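Glycoside hydrolase (Streptococcus pneumoniae serotype 4, PDB 6ORH) probably hydrolyses alpha-L-fucosidic linkages as a family 29 glycoside hydrolase, releasing fucose from host-derived carbohydrate antigens. Local coordinates at residues R210-Q215 with D221-K226; D230-E235 with N239-G244. The protein carries 2 engineered substitutions. All coordinates share one frame; numbering follows the deposited sequence. Where two conformers were deposited one is given.

Contact 1: residues R210-Q215 with D221-K226; sequences RWIGNQ and DPLWQK. Engineered in segment 210-215: Gln215 (natural residue Glu). With GAL (beta-D-galactopyranose), chain C; NDG (2-acetamido-2-deoxy-alpha-D-glucopyranose), chain B; FUC (alpha-L-fucopyranose), chain D.
Arg210 reaches across to 221-226 with one guanidinium nitrogen: NH2 donates to Trp224 O over 3.2 Å. The bond is bent, with an N-H...O angle of 136° and the acceptor 31° out of the guanidinium plane. The same NH2 has Leu223 CD1 3.3 Å away, at the edge of the group and near its plane, so the nitrogen that bonds the carbonyl is also packed against a methyl. Arg210 leaves the backbone with CG between N and the carbonyl carbon (chi1 70°) and runs extended to NE, which brings the guanidinium up to Trp224 O. Its rotation is fixed from several directions, because NE also bonds Leu241 O and NH1 bonds Ser252 OG, all buried. Leu223 CD1 also turns to Ile212 CD1 at 3.9 Å, the two side chains crossing at about a right angle. Strand 209-211, carrying Arg210, pairs in parallel with strand 250-259 in the TIM-barrel-type catalytic domain, and 221-226 is the loop that leads into strand 226-227. Gln225, centre of an inverse gamma turn, sets its amide plane nearly perpendicular to the guanidinium, while its OE1 accepts from Gly254 N. Trp211 and Gln215, on either side of Ile212 in the sequence, line the glycan pocket. The ring of Trp211 has galactose C5 over the centre of one face, 3.5 Å above the plane, a CH-pi arrangement, and the backbone N atoms of Gly213 and Asn214 toward the rim of the opposite face. In one deposited conformer, NE2 of Gln215, an engineered replacement of Glu, donates to galactose O6 at 2.7 Å and to O3 of the N-acetylglucosamine at 2.8 Å.

Contact 2: residues D230-E235 with N239-G244; sequences DKLGTE and NYLQHG. With FUC (alpha-L-fucopyranose), chain E.
Lys231 lies across the ring of Tyr240, joining the loop between strand 226-227 and helix 238-243 to that short helix of the TIM-barrel-type domain. The two side chains cross at about a right angle, and contact comes from two points of the lysine: CB meets Tyr240 CE2 and CZ, while CE returns to within 3.6 Å of Tyr240 OH. That return follows from the bend at chi3 (-76°), which folds the aliphatic chain back along the ring's far end; NZ makes a long, weak ion pair with Asp245. Tyr240 is directed at the loop by its first torsion, CG standing opposite the backbone N at chi1 -172°. Its hydroxyl is held by Asp245 OD2 and by the backbone N of Asn228, two polar partners that fix the outer end of the ring. Leu232 approaches differently: CD2 sits at the ring edge, in plane, 4.0 Å from Tyr240 CE2. The same methyl touches Leu241 CD2 at 3.9 Å, so it fits between two successive helix residues. Leu232 and Leu241 have matching shapes, CG beside the backbone N and chi2 near 180°, yet they cross obliquely and meet methyl to methyl. Apolar and aliphatic contact thus accounts for the joint, with 191 Å² buried over both sides. Gly244, the first residue past helix 238-243, has positive phi, and a weak bond runs from Gly244 N to Tyr240 O. Farther along the loop the backbone turns to the glycan, and Thr234 O accepts from O3 of the fucose of chain E over 3.3 Å.

How the contacts relate
Contact 1 closes before contact 2 opens along the chain, and their centres are only 8 Å apart within the TIM-barrel-type domain. Helix 238-243 brings them together: its side chain at His243 bonds Pro222 O through ND1 (2.8 Å), and His243 O receives Trp224 N at the same distance. Leu241 CB packs on Trp211 O and Gln242 CB on Ile212 O. The helix touches both segments of contact 1 and the loop 230-235. Each contact supplies residues to one glycan pocket, Trp211 and Gln215 from contact 1 and Thr234 from contact 2, and each also touches the second subunit.

Contact 1: residues R210-Q215 with D221-K226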
ATOM      1  N   ARG A 210       9.515  17.719  -4.848  1.00 10.48           N
ATOM      2  CA  ARG A 210       8.863  17.182  -6.037  1.00 11.41           C
ATOM      3  C   ARG A 210       7.419  16.816  -5.688  1.00 11.47           C
ATOM      4  O   ARG A 210       7.052  16.675  -4.515  1.00 11.69           O
ATOM      5  CB  ARG A 210       9.591  15.908  -6.523  1.00 10.89           C
ATOM      6  CG  ARG A 210       9.419  14.690  -5.604  1.00 10.14           C
ATOM      7  CD  ARG A 210      10.107  13.491  -6.258  1.00 10.35           C
ATOM      8  NE  ARG A 210       9.830  12.274  -5.477  1.00 10.14           N
ATOM      9  CZ  ARG A 210      10.502  11.930  -4.387  1.00 10.35           C
ATOM     10  NH1 ARG A 210      11.495  12.699  -3.947  1.00 10.49           N
ATOM     11  NH2 ARG A 210      10.143  10.814  -3.736  1.00 10.71           N
ATOM     12  N   TRP A 211       6.613  16.627  -6.733  1.00 11.81           N
ATOM     13  CA  TRP A 211       5.297  16.063  -6.543  1.00 12.94           C
ATOM     14  C   TRP A 211       5.404  14.573  -6.216  1.00 13.61           C
ATOM     15  O   TRP A 211       6.275  13.909  -6.765  1.00 13.49           O
ATOM     16  CB  TRP A 211       4.538  16.299  -7.846  1.00 13.46           C
ATOM     17  CG  TRP A 211       3.098  15.930  -7.686  1.00 13.19           C
ATOM     18  CD1 TRP A 211       2.300  16.088  -6.590  1.00 14.84           C
ATOM     19  CD2 TRP A 211       2.295  15.313  -8.698  1.00 15.47           C
ATOM     20  NE1 TRP A 211       1.043  15.607  -6.847  1.00 16.03           N
ATOM     21  CE2 TRP A 211       1.010  15.130  -8.132  1.00 14.24           C
ATOM     22  CE3 TRP A 211       2.529  14.917 -10.015  1.00 15.02           C
ATOM     23  CZ2 TRP A 211      -0.050  14.575  -8.859  1.00 17.26           C
ATOM     24  CZ3 TRP A 211       1.477  14.371 -10.738  1.00 18.33           C
ATOM     25  CH2 TRP A 211       0.222  14.187 -10.155  1.00 17.59           C
ATOM     26  N   ILE A 212       4.532  14.065  -5.321  1.00 13.44           N
ATOM     27  CA  ILE A 212       4.517  12.640  -4.988  1.00 13.65           C
ATOM     28  C   ILE A 212       3.884  11.806  -6.109  1.00 14.24           C
ATOM     29  O   ILE A 212       3.993  10.574  -6.093  1.00 13.89           O
ATOM     30  CB  ILE A 212       3.824  12.377  -3.637  1.00 12.52           C
ATOM     31  CG1 ILE A 212       4.135  10.985  -3.067  1.00 13.40           C
ATOM     32  CG2 ILE A 212       2.312  12.577  -3.755  1.00 14.59           C
ATOM     33  CD1 ILE A 212       5.605  10.802  -2.638  1.00 15.47           C
ATOM     34  N   GLY A 213       3.218  12.448  -7.078  1.00 13.64           N
ATOM     35  CA  GLY A 213       2.712  11.770  -8.271  1.00 13.20           C
ATOM     36  C   GLY A 213       1.219  11.447  -8.202  1.00 14.61           C
ATOM     37  O   GLY A 213       0.660  10.848  -9.138  1.00 15.29           O
ATOM     38  N   ASN A 214       0.565  11.880  -7.116  1.00 13.01           N
ATOM     39  CA  ASN A 214      -0.885  11.752  -7.027  1.00 13.01           C
ATOM     40  C   ASN A 214      -1.420  12.871  -6.132  1.00 14.35           C
ATOM     41  O   ASN A 214      -0.652  13.521  -5.445  1.00 14.32           O
ATOM     42  CB  ASN A 214      -1.330  10.378  -6.506  1.00 12.78           C
ATOM     43  CG  ASN A 214      -0.897  10.134  -5.079  1.00 14.10           C
ATOM     44  OD1 ASN A 214      -1.510  10.638  -4.135  1.00 13.67           O
ATOM     45  ND2 ASN A 214       0.172   9.363  -4.896  1.00 14.91           N
ATOM     46  N   GLN A 215      -2.750  13.033  -6.116  0.50 13.53           N
ATOM     47  CA  GLN A 215      -3.370  14.030  -5.251  0.50 13.48           C
ATOM     48  C   GLN A 215      -4.254  13.328  -4.220  0.50 14.39           C
ATOM     49  O   GLN A 215      -5.265  13.895  -3.776  0.50 15.29           O
ATOM     50  CB  GLN A 215      -4.125  15.054  -6.099  0.50 12.35           C
ATOM     51  CG  GLN A 215      -3.224  15.751  -7.118  0.50 11.60           C
ATOM     52  CD  GLN A 215      -3.924  16.759  -7.996  0.50 11.54           C
ATOM     53  OE1 GLN A 215      -5.146  16.741  -8.130  0.50 12.44           O
ATOM     54  NE2 GLN A 215      -3.153  17.673  -8.557  0.50  8.41           N
ATOM     55  N   ASP A 221       5.705   2.920  -0.735  1.00 12.50           N
ATOM     56  CA  ASP A 221       6.677   2.167   0.040  1.00 12.34           C
ATOM     57  C   ASP A 221       7.353   1.251  -0.970  1.00 11.82           C
ATOM     58  O   ASP A 221       6.693   0.366  -1.515  1.00 13.75           O
ATOM     59  CB  ASP A 221       6.028   1.430   1.211  1.00 13.13           C
ATOM     60  CG  ASP A 221       7.033   0.887   2.226  1.00 14.07           C
ATOM     61  OD1 ASP A 221       8.093   1.506   2.381  1.00 13.94           O
ATOM     62  OD2 ASP A 221       6.719  -0.123   2.870  1.00 16.00           O
ATOM     63  N   PRO A 222       8.640   1.451  -1.299  1.00 11.87           N
ATOM     64  CA  PRO A 222       9.536   2.378  -0.608  1.00 11.66           C
ATOM     65  C   PRO A 222       9.251   3.841  -0.946  1.00 10.80           C
ATOM     66  O   PRO A 222       8.666   4.130  -1.987  1.00 11.93           O
ATOM     67  CB  PRO A 222      10.922   2.049  -1.202  1.00 12.29           C
ATOM     68  CG  PRO A 222      10.614   1.447  -2.574  1.00 11.69           C
ATOM     69  CD  PRO A 222       9.340   0.689  -2.352  1.00 11.64           C
ATOM     70  N   LEU A 223       9.655   4.740  -0.031  1.00  9.96           N
ATOM     71  CA  LEU A 223       9.792   6.154  -0.378  1.00  9.91           C
ATOM     72  C   LEU A 223      11.228   6.582  -0.121  1.00 11.55           C
ATOM     73  O   LEU A 223      11.613   6.840   1.031  1.00 11.12           O
ATOM     74  CB  LEU A 223       8.800   7.059   0.380  1.00 10.59           C
ATOM     75  CG  LEU A 223       9.018   8.566   0.100  1.00 10.05           C
ATOM     76  CD1 LEU A 223       8.775   8.910  -1.374  1.00 11.31           C
ATOM     77  CD2 LEU A 223       8.185   9.471   1.027  1.00 11.48           C
ATOM     78  N   TRP A 224      12.012   6.661  -1.207  1.00 11.11           N
ATOM     79  CA  TRP A 224      13.322   7.298  -1.174  1.00 10.50           C
ATOM     80  C   TRP A 224      13.137   8.796  -1.404  1.00 10.53           C
ATOM     81  O   TRP A 224      12.522   9.206  -2.409  1.00 10.83           O
ATOM     82  CB  TRP A 224      14.220   6.681  -2.265  1.00 11.28           C
ATOM     83  CG  TRP A 224      14.439   5.216  -2.051  1.00 11.59           C
ATOM     84  CD1 TRP A 224      13.827   4.141  -2.649  1.00 11.74           C
ATOM     85  CD2 TRP A 224      15.397   4.673  -1.124  1.00 11.82           C
ATOM     86  NE1 TRP A 224      14.334   2.955  -2.151  1.00 11.84           N
ATOM     87  CE2 TRP A 224      15.304   3.269  -1.223  1.00 11.86           C
ATOM     88  CE3 TRP A 224      16.292   5.269  -0.209  1.00 12.31           C
ATOM     89  CZ2 TRP A 224      16.070   2.424  -0.414  1.00 12.26           C
ATOM     90  CZ3 TRP A 224      17.093   4.432   0.554  1.00 11.52           C
ATOM     91  CH2 TRP A 224      16.978   3.039   0.431  1.00 11.86           C
ATOM     92  N   GLN A 225      13.603   9.609  -0.449  1.00 10.18           N
ATOM     93  CA  GLN A 225      13.490  11.061  -0.586  1.00 10.16           C
ATOM     94  C   GLN A 225      14.692  11.578  -1.371  1.00 10.72           C
ATOM     95  O   GLN A 225      15.498  12.364  -0.867  1.00 11.41           O
ATOM     96  CB  GLN A 225      13.386  11.714   0.804  1.00 11.14           C
ATOM     97  CG  GLN A 225      12.098  11.348   1.527  1.00 11.32           C
ATOM     98  CD  GLN A 225      10.879  12.076   1.009  1.00 11.28           C
ATOM     99  OE1 GLN A 225      10.599  12.140  -0.192  1.00 11.50           O
ATOM    100  NE2 GLN A 225      10.103  12.650   1.927  1.00 12.06           N
ATOM    101  N   LYS A 226      14.807  11.102  -2.611  1.00 10.94           N
ATOM    102  CA  LYS A 226      15.935  11.442  -3.485  1.00 10.66           C
ATOM    103  C   LYS A 226      15.545  11.016  -4.901  1.00 10.73           C
ATOM    104  O   LYS A 226      14.816  10.030  -5.069  1.00 10.99           O
ATOM    105  CB  LYS A 226      17.252  10.762  -3.029  1.00 10.66           C
ATOM    106  CG  LYS A 226      17.217   9.251  -2.825  1.00 10.82           C
ATOM    107  CD  LYS A 226      18.621   8.717  -2.465  1.00 10.88           C
ATOM    108  CE  LYS A 226      18.639   7.222  -2.198  1.00 11.31           C
ATOM    109  NZ  LYS A 226      20.030   6.729  -1.919  1.00 12.40           N
TER
HETATM  110  C1  GAL C   2      -0.416  18.003 -11.443  1.00 13.88           C
HETATM  111  C2  GAL C   2       0.830  18.390 -12.269  1.00 15.31           C
HETATM  112  C3  GAL C   2       2.100  18.340 -11.408  1.00 14.61           C
HETATM  113  C4  GAL C   2       1.901  18.996 -10.038  1.00 14.87           C
HETATM  114  C5  GAL C   2       0.638  18.394  -9.406  1.00 13.95           C
HETATM  115  C6  GAL C   2       0.323  18.939  -8.033  1.00 14.18           C
HETATM  116  O2  GAL C   2       0.982  17.460 -13.354  1.00 16.33           O
HETATM  117  O3  GAL C   2       3.214  18.938 -12.129  1.00 15.60           O
HETATM  118  O4  GAL C   2       1.742  20.439 -10.157  1.00 15.22           O
HETATM  119  O5  GAL C   2      -0.481  18.774 -10.245  1.00 13.75           O
HETATM  120  O6  GAL C   2      -0.742  18.144  -7.444  1.00 15.70           O
HETATM  121  C1  NDG B   1      -5.402  17.500 -13.146  1.00 14.27           C
HETATM  122  C2  NDG B   1      -5.246  18.335 -11.868  1.00 15.19           C
HETATM  123  C3  NDG B   1      -3.834  18.922 -11.778  1.00 13.78           C
HETATM  124  C4  NDG B   1      -2.755  17.805 -11.920  1.00 13.57           C
HETATM  125  C5  NDG B   1      -3.094  16.917 -13.142  1.00 15.12           C
HETATM  126  C6  NDG B   1      -2.255  15.634 -12.940  1.00 17.11           C
HETATM  127  C7  NDG B   1      -7.355  19.326 -11.056  1.00 17.06           C
HETATM  128  C8  NDG B   1      -8.402  20.406 -11.221  1.00 16.76           C
HETATM  129  O5  NDG B   1      -4.432  16.412 -13.087  1.00 15.74           O
HETATM  130  O3  NDG B   1      -3.720  19.590 -10.499  1.00 14.31           O
HETATM  131  O4  NDG B   1      -1.532  18.477 -12.240  1.00 13.60           O
HETATM  132  O6  NDG B   1      -2.337  14.850 -14.110  1.00 19.61           O
HETATM  133  O7  NDG B   1      -7.503  18.413 -10.262  1.00 22.85           O
HETATM  134  N2  NDG B   1      -6.280  19.379 -11.863  1.00 15.54           N
HETATM  135  O1  NDG B   1      -5.130  18.281 -14.285  1.00 15.29           O
HETATM  136  C1  FUC D   4      -3.059  20.812 -10.436  1.00 13.43           C
HETATM  137  C2  FUC D   4      -3.886  22.053 -10.725  1.00 13.78           C
HETATM  138  C3  FUC D   4      -5.035  22.085  -9.724  1.00 13.44           C
HETATM  139  C4  FUC D   4      -4.484  22.253  -8.304  1.00 13.31           C
HETATM  140  C5  FUC D   4      -3.516  21.076  -8.031  1.00 12.79           C
HETATM  141  C6  FUC D   4      -2.770  21.239  -6.719  1.00 12.17           C
HETATM  142  O2  FUC D   4      -4.394  21.922 -12.065  1.00 13.99           O
HETATM  143  O3  FUC D   4      -5.911  23.178 -10.054  1.00 13.86           O
HETATM  144  O4  FUC D   4      -3.827  23.549  -8.207  1.00 13.59           O
HETATM  145  O5  FUC D   4      -2.510  20.917  -9.111  1.00 13.18           O

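Contact 2: residues D230-E235 with N239-G244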
ATOM      1  N   ASP A 230      17.434  14.461 -13.924  1.00 14.58           N
ATOM      2  CA  ASP A 230      17.269  14.172 -15.336  1.00 15.95           C
ATOM      3  C   ASP A 230      16.138  13.195 -15.628  1.00 16.61           C
ATOM      4  O   ASP A 230      15.786  12.991 -16.807  1.00 18.66           O
ATOM      5  CB  ASP A 230      18.603  13.673 -15.915  1.00 17.44           C
ATOM      6  CG  ASP A 230      19.576  14.797 -16.225  1.00 21.87           C
ATOM      7  OD1 ASP A 230      19.186  15.985 -16.125  1.00 27.42           O
ATOM      8  OD2 ASP A 230      20.711  14.487 -16.639  1.00 25.70           O
ATOM      9  N   LYS A 231      15.523  12.609 -14.583  1.00 14.20           N
ATOM     10  CA  LYS A 231      14.375  11.750 -14.766  1.00 13.70           C
ATOM     11  C   LYS A 231      13.105  12.415 -14.216  1.00 13.84           C
ATOM     12  O   LYS A 231      12.118  11.731 -13.966  1.00 13.39           O
ATOM     13  CB  LYS A 231      14.665  10.389 -14.127  1.00 15.12           C
ATOM     14  CG  LYS A 231      15.703   9.588 -14.924  1.00 18.38           C
ATOM     15  CD  LYS A 231      15.713   8.100 -14.654  1.00 20.92           C
ATOM     16  CE  LYS A 231      16.384   7.834 -13.336  1.00 21.87           C
ATOM     17  NZ  LYS A 231      16.550   6.372 -13.106  1.00 22.04           N
ATOM     18  N   LEU A 232      13.144  13.750 -14.079  1.00 13.83           N
ATOM     19  CA  LEU A 232      11.946  14.495 -13.698  1.00 14.64           C
ATOM     20  C   LEU A 232      11.353  15.151 -14.946  1.00 17.03           C
ATOM     21  O   LEU A 232      11.226  14.482 -15.975  1.00 17.00           O
ATOM     22  CB  LEU A 232      12.324  15.495 -12.608  1.00 13.51           C
ATOM     23  CG  LEU A 232      12.835  14.858 -11.307  1.00 12.90           C
ATOM     24  CD1 LEU A 232      13.183  15.955 -10.286  1.00 15.26           C
ATOM     25  CD2 LEU A 232      11.816  13.878 -10.712  1.00 14.01           C
ATOM     26  N   GLY A 233      10.950  16.424 -14.843  1.00 16.08           N
ATOM     27  CA  GLY A 233      10.213  17.101 -15.914  1.00 17.37           C
ATOM     28  C   GLY A 233       8.717  16.755 -15.897  1.00 19.19           C
ATOM     29  O   GLY A 233       8.247  15.965 -15.081  1.00 18.06           O
ATOM     30  N   THR A 234       7.933  17.324 -16.832  1.00 21.65           N
ATOM     31  CA  THR A 234       6.498  17.057 -16.859  1.00 22.75           C
ATOM     32  C   THR A 234       6.142  15.593 -17.167  1.00 22.36           C
ATOM     33  O   THR A 234       5.063  15.143 -16.791  1.00 23.32           O
ATOM     34  CB  THR A 234       5.751  18.040 -17.782  1.00 25.41           C
ATOM     35  OG1 THR A 234       6.385  17.949 -19.059  1.00 27.72           O
ATOM     36  CG2 THR A 234       5.893  19.473 -17.332  1.00 26.10           C
ATOM     37  N   GLU A 235       7.052  14.868 -17.837  0.50 21.64           N
ATOM     38  CA  GLU A 235       6.818  13.475 -18.183  0.50 21.55           C
ATOM     39  C   GLU A 235       7.573  12.534 -17.248  0.50 19.83           C
ATOM     40  O   GLU A 235       7.884  11.408 -17.639  0.50 18.57           O
ATOM     41  CB  GLU A 235       7.290  13.181 -19.610  0.50 23.07           C
ATOM     42  CG  GLU A 235       6.700  14.127 -20.632  0.50 23.16           C
ATOM     43  CD  GLU A 235       5.206  14.234 -20.447  0.50 23.16           C
ATOM     44  OE1 GLU A 235       4.721  15.362 -20.298  0.50 23.10           O
ATOM     45  OE2 GLU A 235       4.547  13.174 -20.408  0.50 24.78           O
ATOM     46  N   ASN A 239       5.290   6.544 -10.852  1.00 12.15           N
ATOM     47  CA  ASN A 239       5.879   5.700  -9.817  1.00 12.50           C
ATOM     48  C   ASN A 239       7.278   6.195  -9.407  1.00 11.88           C
ATOM     49  O   ASN A 239       7.741   5.894  -8.300  1.00 12.28           O
ATOM     50  CB  ASN A 239       5.915   4.243 -10.280  1.00 13.47           C
ATOM     51  CG  ASN A 239       4.542   3.600 -10.363  1.00 15.37           C
ATOM     52  OD1 ASN A 239       3.571   4.134  -9.836  1.00 18.41           O
ATOM     53  ND2 ASN A 239       4.472   2.417 -10.952  1.00 15.05           N
ATOM     54  N   TYR A 240       7.977   6.901 -10.298  1.00 10.60           N
ATOM     55  CA  TYR A 240       9.282   7.467  -9.960  1.00 11.33           C
ATOM     56  C   TYR A 240       9.091   8.561  -8.906  1.00 10.67           C
ATOM     57  O   TYR A 240       9.801   8.651  -7.911  1.00 10.87           O
ATOM     58  CB  TYR A 240       9.981   7.961 -11.233  1.00 12.06           C
ATOM     59  CG  TYR A 240      11.410   8.382 -10.988  1.00 12.01           C
ATOM     60  CD1 TYR A 240      12.403   7.420 -10.805  1.00 11.33           C
ATOM     61  CD2 TYR A 240      11.765   9.729 -10.909  1.00 11.56           C
ATOM     62  CE1 TYR A 240      13.722   7.806 -10.630  1.00 12.06           C
ATOM     63  CE2 TYR A 240      13.089  10.127 -10.720  1.00 11.63           C
ATOM     64  CZ  TYR A 240      14.063   9.146 -10.577  1.00 11.65           C
ATOM     65  OH  TYR A 240      15.358   9.537 -10.347  1.00 12.59           O
ATOM     66  N   LEU A 241       8.062   9.398  -9.119  1.00 10.75           N
ATOM     67  CA  LEU A 241       7.750  10.435  -8.149  1.00 10.54           C
ATOM     68  C   LEU A 241       7.322   9.825  -6.815  1.00 10.28           C
ATOM     69  O   LEU A 241       7.728  10.293  -5.761  1.00 10.60           O
ATOM     70  CB  LEU A 241       6.601  11.299  -8.701  1.00 11.16           C
ATOM     71  CG  LEU A 241       6.978  12.109  -9.943  1.00 12.37           C
ATOM     72  CD1 LEU A 241       5.736  12.856 -10.430  1.00 12.36           C
ATOM     73  CD2 LEU A 241       8.131  13.067  -9.644  1.00 11.59           C
ATOM     74  N   GLN A 242       6.535   8.758  -6.865  1.00 10.38           N
ATOM     75  CA  GLN A 242       5.843   8.224  -5.691  1.00 11.56           C
ATOM     76  C   GLN A 242       6.789   7.437  -4.785  1.00 11.30           C
ATOM     77  O   GLN A 242       6.544   7.339  -3.578  1.00 10.93           O
ATOM     78  CB  GLN A 242       4.690   7.369  -6.218  1.00 13.49           C
ATOM     79  CG  GLN A 242       3.938   6.545  -5.183  1.00 14.90           C
ATOM     80  CD  GLN A 242       2.771   5.845  -5.864  1.00 15.85           C
ATOM     81  OE1 GLN A 242       1.758   6.476  -6.183  1.00 17.04           O
ATOM     82  NE2 GLN A 242       2.902   4.545  -6.116  1.00 16.30           N
ATOM     83  N   HIS A 243       7.853   6.863  -5.375  1.00 10.93           N
ATOM     84  CA  HIS A 243       8.765   6.011  -4.613  1.00 11.22           C
ATOM     85  C   HIS A 243      10.159   6.619  -4.516  1.00 11.16           C
ATOM     86  O   HIS A 243      10.994   6.108  -3.761  1.00 11.08           O
ATOM     87  CB  HIS A 243       8.901   4.621  -5.257  1.00 11.26           C
ATOM     88  CG  HIS A 243       7.626   3.863  -5.258  1.00 11.60           C
ATOM     89  ND1 HIS A 243       7.170   3.180  -4.134  1.00 11.05           N
ATOM     90  CD2 HIS A 243       6.698   3.645  -6.235  1.00 12.03           C
ATOM     91  CE1 HIS A 243       6.011   2.593  -4.384  1.00 12.05           C
ATOM     92  NE2 HIS A 243       5.685   2.886  -5.671  1.00 12.58           N
ATOM     93  N   GLY A 244      10.424   7.665  -5.316  1.00 10.83           N
ATOM     94  CA  GLY A 244      11.783   8.157  -5.495  1.00 10.67           C
ATOM     95  C   GLY A 244      12.708   7.105  -6.115  1.00 11.41           C
ATOM     96  O   GLY A 244      12.263   6.123  -6.690  1.00 11.82           O
TER
HETATM   97  C1  FUC E   3       1.405  18.064 -14.580  1.00 17.84           C
HETATM   98  C2  FUC E   3       2.189  16.980 -15.346  1.00 22.40           C
HETATM   99  C3  FUC E   3       1.193  15.902 -15.831  1.00 25.40           C
HETATM  100  C4  FUC E   3       0.109  16.503 -16.698  1.00 23.91           C
HETATM  101  C5  FUC E   3      -0.607  17.555 -15.863  1.00 21.81           C
HETATM  102  C6  FUC E   3      -1.705  18.298 -16.612  1.00 21.44           C
HETATM  103  O2  FUC E   3       3.153  16.443 -14.477  1.00 21.56           O
HETATM  104  O3  FUC E   3       1.833  14.849 -16.573  1.00 33.53           O
HETATM  105  O4  FUC E   3       0.661  17.125 -17.872  1.00 24.79           O
HETATM  106  O5  FUC E   3       0.378  18.493 -15.444  1.00 19.00           O